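Local coordinates for protein zebrafish RNase5 (Danio rerio, PDB 3LJE) that probably cleaves RNA as a secreted ribonuclease of the pancreatic RNase A superfamily, in its angiogenin-like subfamily from fish, at residues A54-V62 against F74-V82; V25-K36 against R93-S102. All coordinates share one frame; numbering follows the deposited sequence. Where two conformers were deposited one is given.

Interaction 1. Residues A54-V62 against F74-V82. With SO4 (sulfate ion), chain D.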
loop_
_atom_site.group_PDB
_atom_site.type_symbol
_atom_site.label_atom_id
_atom_site.label_comp_id
_atom_site.label_asym_id
_atom_site.label_seq_id
_atom_site.Cartn_x
_atom_site.Cartn_y
_atom_site.Cartn_z
ATOM N N ALA A 54 -9.556 2.513 -0.145
ATOM C CA ALA A 54 -10.649 1.644 -0.537
ATOM C C ALA A 54 -10.709 0.456 0.367
ATOM O O ALA A 54 -9.839 0.276 1.203
ATOM C CB ALA A 54 -10.483 1.200 -1.982
ATOM N N THR A 55 -11.756 -0.369 0.220
ATOM C CA THR A 55 -11.887 -1.573 1.042
ATOM C C THR A 55 -11.005 -2.673 0.508
ATOM O O THR A 55 -10.658 -2.718 -0.683
ATOM C CB THR A 55 -13.323 -2.167 1.039
ATOM O OG1 THR A 55 -13.632 -2.597 -0.310
ATOM C CG2 THR A 55 -14.374 -1.128 1.456
ATOM N N LYS A 56 -10.640 -3.603 1.373
ATOM C CA LYS A 56 -9.814 -4.698 0.881
ATOM C C LYS A 56 -10.533 -5.509 -0.163
ATOM O O LYS A 56 -9.904 -5.958 -1.134
ATOM C CB LYS A 56 -9.387 -5.641 2.008
ATOM C CG LYS A 56 -10.572 -6.174 2.806
ATOM C CD LYS A 56 -10.039 -7.088 3.910
ATOM C CE LYS A 56 -11.187 -7.787 4.687
ATOM N NZ LYS A 56 -10.505 -8.466 5.870
ATOM N N ASP A 57 -11.835 -5.721 -0.014
ATOM C CA ASP A 57 -12.520 -6.514 -1.044
ATOM C C ASP A 57 -12.458 -5.840 -2.454
ATOM O O ASP A 57 -12.279 -6.537 -3.471
ATOM C CB ASP A 57 -14.015 -6.743 -0.702
ATOM C CG ASP A 57 -14.212 -7.698 0.493
ATOM O OD1 ASP A 57 -13.223 -8.235 1.008
ATOM O OD2 ASP A 57 -15.376 -7.899 0.917
ATOM N N ARG A 58 -12.656 -4.537 -2.515
ATOM C CA ARG A 58 -12.663 -3.896 -3.812
ATOM C C ARG A 58 -11.251 -3.918 -4.406
ATOM O O ARG A 58 -11.074 -4.103 -5.596
ATOM C CB ARG A 58 -13.136 -2.427 -3.712
ATOM C CG ARG A 58 -13.537 -1.959 -5.178
ATOM C CD ARG A 58 -14.422 -0.696 -5.237
ATOM N NE ARG A 58 -13.585 0.454 -4.878
ATOM C CZ ARG A 58 -12.960 1.203 -5.793
ATOM N NH1 ARG A 58 -13.036 0.944 -7.150
ATOM N NH2 ARG A 58 -12.282 2.254 -5.386
ATOM N N ILE A 59 -10.263 -3.676 -3.569
ATOM C CA ILE A 59 -8.873 -3.663 -4.080
ATOM C C ILE A 59 -8.553 -5.095 -4.576
ATOM O O ILE A 59 -7.869 -5.241 -5.616
ATOM C CB ILE A 59 -7.912 -3.285 -2.955
ATOM C CG1 ILE A 59 -8.133 -1.792 -2.597
ATOM C CG2 ILE A 59 -6.425 -3.431 -3.373
ATOM C CD1 ILE A 59 -7.419 -1.430 -1.264
ATOM N N THR A 60 -9.042 -6.099 -3.866
ATOM C CA THR A 60 -8.746 -7.500 -4.269
ATOM C C THR A 60 -9.283 -7.818 -5.690
ATOM O O THR A 60 -8.737 -8.694 -6.391
ATOM C CB THR A 60 -9.263 -8.442 -3.142
ATOM O OG1 THR A 60 -8.478 -8.159 -1.978
ATOM C CG2 THR A 60 -9.115 -9.980 -3.504
ATOM N N THR A 61 -10.358 -7.135 -6.118
ATOM C CA THR A 61 -10.878 -7.347 -7.499
ATOM C C THR A 61 -9.818 -7.018 -8.563
ATOM O O THR A 61 -9.932 -7.501 -9.680
ATOM C CB THR A 61 -12.171 -6.459 -7.841
ATOM O OG1 THR A 61 -11.839 -5.061 -7.835
ATOM C CG2 THR A 61 -13.302 -6.791 -6.810
ATOM N N VAL A 62 -8.824 -6.194 -8.217
ATOM C CA VAL A 62 -7.740 -5.956 -9.197
ATOM C C VAL A 62 -6.990 -7.287 -9.490
ATOM O O VAL A 62 -6.453 -7.496 -10.620
ATOM C CB VAL A 62 -6.744 -4.905 -8.678
ATOM C CG1 VAL A 62 -5.575 -4.646 -9.711
ATOM C CG2 VAL A 62 -7.536 -3.577 -8.567
ATOM N N PHE A 74 -0.606 -6.602 -11.936
ATOM C CA PHE A 74 -2.011 -6.484 -12.424
ATOM C C PHE A 74 -2.459 -5.044 -12.181
ATOM O O PHE A 74 -2.298 -4.521 -11.021
ATOM C CB PHE A 74 -2.877 -7.448 -11.635
ATOM C CG PHE A 74 -2.558 -8.850 -11.929
ATOM C CD1 PHE A 74 -3.105 -9.444 -13.076
ATOM C CD2 PHE A 74 -1.561 -9.506 -11.169
ATOM C CE1 PHE A 74 -2.664 -10.771 -13.526
ATOM C CE2 PHE A 74 -1.066 -10.824 -11.578
ATOM C CZ PHE A 74 -1.655 -11.446 -12.779
ATOM N N LYS A 75 -3.021 -4.408 -13.242
ATOM C CA LYS A 75 -3.299 -2.974 -13.142
ATOM C C LYS A 75 -4.854 -2.808 -13.056
ATOM O O LYS A 75 -5.602 -3.502 -13.734
ATOM C CB LYS A 75 -2.770 -2.266 -14.396
ATOM C CG LYS A 75 -2.932 -0.765 -14.425
ATOM C CD LYS A 75 -2.004 -0.186 -15.538
ATOM C CE LYS A 75 -1.929 1.315 -15.431
ATOM N NZ LYS A 75 -1.128 1.919 -16.541
ATOM N N SER A 76 -5.311 -1.887 -12.205
ATOM C CA SER A 76 -6.738 -1.650 -12.104
ATOM C C SER A 76 -7.237 -1.156 -13.501
ATOM O O SER A 76 -6.451 -0.550 -14.246
ATOM C CB SER A 76 -7.020 -0.552 -11.031
ATOM O OG SER A 76 -6.342 0.660 -11.271
ATOM N N ASN A 77 -8.542 -1.349 -13.740
ATOM C CA ASN A 77 -9.153 -0.933 -15.036
ATOM C C ASN A 77 -9.706 0.524 -14.874
ATOM O O ASN A 77 -10.268 1.116 -15.831
ATOM C CB ASN A 77 -10.238 -1.916 -15.437
ATOM C CG ASN A 77 -11.436 -1.978 -14.452
ATOM O OD1 ASN A 77 -11.629 -1.090 -13.589
ATOM N ND2 ASN A 77 -12.226 -2.996 -14.594
ATOM N N GLN A 78 -9.433 1.141 -13.729
ATOM C CA GLN A 78 -9.921 2.534 -13.458
ATOM C C GLN A 78 -9.054 3.140 -12.325
ATOM O O GLN A 78 -8.437 2.365 -11.534
ATOM C CB GLN A 78 -11.389 2.512 -12.901
ATOM C CG GLN A 78 -11.575 1.602 -11.658
ATOM C CD GLN A 78 -13.037 1.305 -11.390
ATOM O OE1 GLN A 78 -13.697 2.093 -10.696
ATOM N NE2 GLN A 78 -13.566 0.200 -11.942
ATOM N N PRO A 79 -8.958 4.457 -12.246
ATOM C CA PRO A 79 -8.153 5.093 -11.170
ATOM C C PRO A 79 -8.701 4.688 -9.784
ATOM O O PRO A 79 -9.890 4.297 -9.639
ATOM C CB PRO A 79 -8.398 6.627 -11.375
ATOM C CG PRO A 79 -8.787 6.754 -12.882
ATOM C CD PRO A 79 -9.617 5.492 -13.124
ATOM N N PHE A 80 -7.807 4.677 -8.821
ATOM C CA PHE A 80 -8.258 4.459 -7.427
ATOM C C PHE A 80 -7.788 5.666 -6.727
ATOM O O PHE A 80 -6.785 6.299 -7.088
ATOM C CB PHE A 80 -7.559 3.223 -6.710
ATOM C CG PHE A 80 -8.308 1.961 -6.856
ATOM C CD1 PHE A 80 -8.509 1.330 -8.138
ATOM C CD2 PHE A 80 -8.841 1.314 -5.727
ATOM C CE1 PHE A 80 -9.163 0.144 -8.217
ATOM C CE2 PHE A 80 -9.487 0.136 -5.855
ATOM C CZ PHE A 80 -9.657 -0.484 -7.090
ATOM N N PRO A 81 -8.515 6.042 -5.645
ATOM C CA PRO A 81 -8.064 7.142 -4.814
ATOM C C PRO A 81 -6.921 6.700 -3.938
ATOM O O PRO A 81 -7.004 5.665 -3.277
ATOM C CB PRO A 81 -9.275 7.510 -3.969
ATOM C CG PRO A 81 -10.012 6.212 -3.802
ATOM C CD PRO A 81 -9.480 5.266 -4.846
ATOM N N VAL A 82 -5.864 7.465 -3.857
ATOM C CA VAL A 82 -4.746 7.100 -2.995
ATOM C C VAL A 82 -4.164 8.290 -2.275
ATOM O O VAL A 82 -4.276 9.426 -2.724
ATOM C CB VAL A 82 -3.526 6.425 -3.756
ATOM C CG1 VAL A 82 -4.059 5.119 -4.576
ATOM C CG2 VAL A 82 -2.792 7.490 -4.712
HETATM S S SO4 D . -17.004 -1.745 -1.334
HETATM O O1 SO4 D . -16.290 -0.736 -2.152
HETATM O O2 SO4 D . -18.171 -2.247 -2.132
HETATM O O3 SO4 D . -16.141 -2.911 -0.924
HETATM O O4 SO4 D . -17.425 -0.933 -0.170
HETATM O O HOH W 1 -11.571 3.327 -7.782
#

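Interaction 2. Residues V25-K36 against R93-S102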
loop_
_atom_site.group_PDB
_atom_site.type_symbol
_atom_site.label_atom_id
_atom_site.label_comp_id
_atom_site.label_asym_id
_atom_site.label_seq_id
_atom_site.Cartn_x
_atom_site.Cartn_y
_atom_site.Cartn_z
ATOM N N VAL A 25 -4.067 13.071 3.819
ATOM C CA VAL A 25 -2.708 13.592 3.796
ATOM C C VAL A 25 -2.115 14.025 5.147
ATOM O O VAL A 25 -0.926 13.771 5.504
ATOM C CB VAL A 25 -2.640 14.767 2.764
ATOM C CG1 VAL A 25 -3.091 14.177 1.331
ATOM C CG2 VAL A 25 -3.576 15.985 3.207
ATOM N N GLN A 26 -2.967 14.518 6.011
ATOM C CA GLN A 26 -2.421 14.983 7.314
ATOM C C GLN A 26 -2.077 13.858 8.242
ATOM O O GLN A 26 -1.345 14.088 9.195
ATOM C CB GLN A 26 -3.409 15.823 8.107
ATOM C CG GLN A 26 -4.798 15.513 7.754
ATOM C CD GLN A 26 -5.111 16.262 6.488
ATOM O OE1 GLN A 26 -4.579 17.379 6.339
ATOM N NE2 GLN A 26 -5.934 15.714 5.595
ATOM N N LYS A 27 -2.545 12.641 7.966
ATOM C CA LYS A 27 -2.274 11.520 8.862
ATOM C C LYS A 27 -1.038 10.683 8.540
ATOM O O LYS A 27 -0.806 9.628 9.187
ATOM C CB LYS A 27 -3.532 10.560 8.833
ATOM C CG LYS A 27 -4.895 11.228 9.307
ATOM C CD LYS A 27 -6.044 10.082 9.108
ATOM C CE LYS A 27 -7.312 10.679 8.981
ATOM N NZ LYS A 27 -8.377 9.752 8.976
ATOM N N CYS A 28 -0.278 11.058 7.476
ATOM C CA CYS A 28 0.890 10.249 7.157
ATOM C C CYS A 28 1.789 9.886 8.356
ATOM O O CYS A 28 2.128 8.736 8.508
ATOM C CB CYS A 28 1.818 10.922 6.082
ATOM S SG CYS A 28 1.054 10.819 4.407
ATOM N N ASP A 29 2.226 10.869 9.148
ATOM C CA ASP A 29 3.152 10.529 10.213
ATOM C C ASP A 29 2.567 9.492 11.193
ATOM O O ASP A 29 3.243 8.493 11.487
ATOM C CB ASP A 29 3.551 11.744 11.038
ATOM C CG ASP A 29 4.540 12.730 10.251
ATOM O OD1 ASP A 29 4.938 12.401 9.070
ATOM O OD2 ASP A 29 4.863 13.804 10.831
ATOM N N ARG A 30 1.335 9.739 11.660
ATOM C CA ARG A 30 0.780 8.789 12.663
ATOM C C ARG A 30 0.469 7.421 12.033
ATOM O O ARG A 30 0.647 6.391 12.690
ATOM C CB ARG A 30 -0.475 9.387 13.387
ATOM C CG ARG A 30 -1.899 9.180 12.735
ATOM C CD ARG A 30 -3.078 9.739 13.524
ATOM N NE ARG A 30 -3.163 11.166 13.345
ATOM C CZ ARG A 30 -4.213 11.969 13.250
ATOM N NH1 ARG A 30 -5.499 11.587 13.295
ATOM N NH2 ARG A 30 -3.918 13.227 13.110
ATOM N N ALA A 31 0.020 7.379 10.762
ATOM C CA ALA A 31 -0.259 6.117 10.093
ATOM C C ALA A 31 1.053 5.333 9.951
ATOM O O ALA A 31 1.093 4.145 10.242
ATOM C CB ALA A 31 -0.910 6.342 8.734
ATOM N N MET A 32 2.130 5.993 9.490
ATOM C CA MET A 32 3.411 5.259 9.293
ATOM C C MET A 32 3.924 4.721 10.652
ATOM O O MET A 32 4.503 3.659 10.776
ATOM C CB MET A 32 4.481 6.210 8.665
ATOM C CG MET A 32 4.126 6.656 7.194
ATOM S SD MET A 32 3.978 5.167 6.014
ATOM C CE MET A 32 5.806 4.852 5.812
ATOM N N SER A 33 3.696 5.525 11.654
ATOM C CA SER A 33 4.147 5.156 12.988
ATOM C C SER A 33 3.280 4.016 13.618
ATOM O O SER A 33 3.806 2.984 13.967
ATOM C CB SER A 33 4.092 6.428 13.855
ATOM O OG SER A 33 4.315 6.035 15.185
ATOM N N ILE A 34 1.974 4.213 13.705
ATOM C CA ILE A 34 1.148 3.212 14.425
ATOM C C ILE A 34 1.099 1.865 13.631
ATOM O O ILE A 34 1.058 0.816 14.242
ATOM C CB ILE A 34 -0.303 3.758 14.650
ATOM C CG1 ILE A 34 -1.008 2.869 15.717
ATOM C CG2 ILE A 34 -1.174 3.762 13.354
ATOM C CD1 ILE A 34 -2.529 3.415 15.935
ATOM N N LYS A 35 1.244 1.913 12.288
ATOM C CA LYS A 35 1.172 0.625 11.494
ATOM C C LYS A 35 2.573 0.069 11.433
ATOM O O LYS A 35 2.849 -1.011 10.826
ATOM C CB LYS A 35 0.605 0.904 10.064
ATOM C CG LYS A 35 -0.937 1.415 10.031
ATOM C CD LYS A 35 -1.209 2.054 8.639
ATOM C CE LYS A 35 -2.578 2.842 8.610
ATOM N NZ LYS A 35 -3.681 1.859 8.582
ATOM N N LYS A 36 3.501 0.753 12.086
ATOM C CA LYS A 36 4.857 0.266 12.093
ATOM C C LYS A 36 5.456 -0.021 10.696
ATOM O O LYS A 36 6.123 -1.077 10.445
ATOM C CB LYS A 36 4.950 -1.015 12.951
ATOM C CG LYS A 36 4.491 -0.767 14.393
ATOM C CD LYS A 36 5.006 -1.981 15.305
ATOM C CE LYS A 36 5.169 -1.601 16.783
ATOM N NZ LYS A 36 3.974 -0.908 17.301
ATOM N N ARG A 93 13.101 5.456 12.888
ATOM C CA ARG A 93 11.975 5.711 13.831
ATOM C C ARG A 93 12.669 6.169 15.144
ATOM O O ARG A 93 13.717 5.611 15.511
ATOM C CB ARG A 93 11.246 4.414 14.216
ATOM C CG ARG A 93 10.292 3.791 13.230
ATOM C CD ARG A 93 9.587 2.506 13.871
ATOM N NE ARG A 93 8.688 2.739 15.027
ATOM C CZ ARG A 93 7.339 2.869 14.924
ATOM N NH1 ARG A 93 6.713 2.820 13.733
ATOM N NH2 ARG A 93 6.580 2.931 16.013
ATOM N N PRO A 94 12.060 7.090 15.898
ATOM C CA PRO A 94 10.748 7.715 15.601
ATOM C C PRO A 94 10.852 9.105 14.961
ATOM O O PRO A 94 9.913 9.958 15.051
ATOM C CB PRO A 94 10.169 7.858 16.999
ATOM C CG PRO A 94 11.459 8.457 17.773
ATOM C CD PRO A 94 12.569 7.501 17.235
ATOM N N ASN A 95 11.966 9.372 14.306
ATOM C CA ASN A 95 12.106 10.707 13.817
ATOM C C ASN A 95 11.521 10.894 12.425
ATOM O O ASN A 95 11.674 11.974 11.885
ATOM C CB ASN A 95 13.583 11.096 13.760
ATOM C CG ASN A 95 14.356 10.709 15.030
ATOM O OD1 ASN A 95 13.875 10.943 16.165
ATOM N ND2 ASN A 95 15.585 10.165 14.854
ATOM N N CYS A 96 10.899 9.872 11.841
ATOM C CA CYS A 96 10.390 10.062 10.483
ATOM C C CYS A 96 9.310 11.175 10.332
ATOM O O CYS A 96 8.369 11.235 11.114
ATOM C CB CYS A 96 9.814 8.734 9.984
ATOM S SG CYS A 96 10.788 7.267 10.446
ATOM N N GLN A 97 9.448 12.066 9.333
ATOM C CA GLN A 97 8.419 13.039 9.029
ATOM C C GLN A 97 8.067 12.916 7.548
ATOM O O GLN A 97 8.989 12.922 6.693
ATOM C CB GLN A 97 8.896 14.449 9.280
ATOM C CG GLN A 97 9.108 14.657 10.774
ATOM C CD GLN A 97 9.498 16.094 11.093
ATOM O OE1 GLN A 97 10.622 16.359 11.572
ATOM N NE2 GLN A 97 8.588 17.024 10.814
ATOM N N TYR A 98 6.766 12.892 7.262
ATOM C CA TYR A 98 6.261 12.722 5.873
ATOM C C TYR A 98 5.437 13.886 5.345
ATOM O O TYR A 98 4.863 14.656 6.127
ATOM C CB TYR A 98 5.364 11.452 5.841
ATOM C CG TYR A 98 6.103 10.202 6.102
ATOM C CD1 TYR A 98 6.679 9.477 5.017
ATOM C CD2 TYR A 98 6.339 9.752 7.404
ATOM C CE1 TYR A 98 7.445 8.380 5.231
ATOM C CE2 TYR A 98 7.144 8.641 7.616
ATOM C CZ TYR A 98 7.678 7.970 6.519
ATOM O OH TYR A 98 8.418 6.846 6.676
ATOM N N ARG A 99 5.301 13.975 4.012
ATOM C CA ARG A 99 4.408 14.953 3.427
ATOM C C ARG A 99 3.449 14.054 2.696
ATOM O O ARG A 99 3.874 13.072 2.090
ATOM C CB ARG A 99 5.192 15.822 2.443
ATOM C CG ARG A 99 4.377 16.717 1.495
ATOM C CD ARG A 99 3.567 17.897 2.183
ATOM N NE ARG A 99 4.351 18.950 2.902
ATOM C CZ ARG A 99 5.629 19.322 2.652
ATOM N NH1 ARG A 99 6.343 18.735 1.686
ATOM N NH2 ARG A 99 6.202 20.301 3.380
ATOM N N GLY A 100 2.177 14.336 2.714
ATOM C CA GLY A 100 1.242 13.462 2.015
ATOM C C GLY A 100 0.628 14.148 0.779
ATOM O O GLY A 100 0.451 15.371 0.788
ATOM N N THR A 101 0.328 13.378 -0.261
ATOM C CA THR A 101 -0.333 13.901 -1.451
ATOM C C THR A 101 -1.492 12.985 -1.803
ATOM O O THR A 101 -1.356 11.754 -1.754
ATOM C CB THR A 101 0.622 13.878 -2.639
ATOM O OG1 THR A 101 1.731 14.716 -2.360
ATOM C CG2 THR A 101 -0.107 14.410 -3.900
ATOM N N SER A 102 -2.671 13.525 -2.051
ATOM C CA SER A 102 -3.704 12.585 -2.402
ATOM C C SER A 102 -3.850 12.720 -3.934
ATOM O O SER A 102 -3.748 13.845 -4.502
ATOM C CB SER A 102 -5.006 12.902 -1.692
ATOM O OG SER A 102 -5.789 13.791 -2.444
HETATM O O HOH W 2 1.464 14.980 5.847
HETATM O O HOH W 3 5.570 15.754 9.293
HETATM O O HOH W 4 7.588 3.558 11.579
HETATM O O HOH W 5 4.037 1.989 17.607
#

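Interaction 1. Residues A54-V62 against F74-V82
In this ribonuclease fold the short helix 56-60 packs beside the end of strand 73-76 and the start of strand 80-89, with R58 stacked flat on the ring of F80. The guanidinium and ring planes are 6° apart and their centres 4.2 Å apart, an off-centre cation-pi pair in which R58 NH2 comes within 3.5 Å of F80 CE2. CG of R58 lies anti to the backbone N (chi1 -163°) and the chain bends at chi3, which lays the guanidinium over the ring. A water accepts from R58 NH2 and donates to P79 O, tying the arginine to the turn. At the ring edge A54 CB meets F80 CD2 at 4.1 Å, while I59 CG1 and V62 CG2 approach obliquely; I52 of strand 48-52 also packs on F80. A leucine in place of F80 would probably leave the R58 guanidinium without its flat partner and freer to turn. Farther along, V62 CG1 reaches F74 O at 3.5 Å and V62 CG2 touches S76 CB. T55 is the N-cap of the helix: its OG1 accepts from R58 N at 3.1 Å and donates to O3 of a sulfate ion at 2.6 Å.

Interaction 2. Residues V25-K36 against R93-S102
Y98 lies under helix 28-34 where that helix crosses strand 97-112 of the antiparallel sheet, a helix-on-sheet contact of the pancreatic ribonuclease fold. The packing is close here: M32 CG stands 3.8 Å from the Y98 ring centroid in a CH-pi contact over one face, and SD lies more distantly above that face, a Met-aromatic pair. M32 bends at chi2 and chi3, which brings CE back to Y98 OH, itself hydrogen-bonded to K46 O. C28 CB presses on Y98 CB at 3.6 Å; G100, without a side chain, lets C28 SG, in a disulfide with C85, rest on its CA. D29 OD1, in the plane of the Y98 ring at its edge, accepts from Y98 N through its syn lone pair at 2.6 Å, while OD2 takes a water. V25, partly exposed, lays CB on G100 O and, in one of two conformers, CG1 against S102. The contact loosens toward R93, where a water held by K36 NZ reaches R93 NH2 only weakly. Three residues before K36, whose positive phi closes the helix in a Schellman motif, S33 O accepts K36 N and also R93 NH1, the latter on a lone pair, in the guanidinium plane, at 2.9 Å and 168°.

The two contacts sit on opposite sides of the chain's centre, their own centres about 22 Å apart, and share one antiparallel sheet. Strand 80-89, whose start carries F80 of interaction 1, pairs with strand 97-112, whose first half carries interaction 2. They meet where V82 O lies 3.7 Å from S102 CB. Strand 97-112 also pairs with strand 73-76. In sequence, 54-62 and 74-82 both fall between 25-36 and 93-102. K46, whose O accepts from Y98 OH beside interaction 2, lies in the CKxxNTF signature that in RNase A supplies an active-site lysine, so interaction 2 probably borders that region. The sulfate at T55 and an acetate near K36 probably come from the crystallisation liquor.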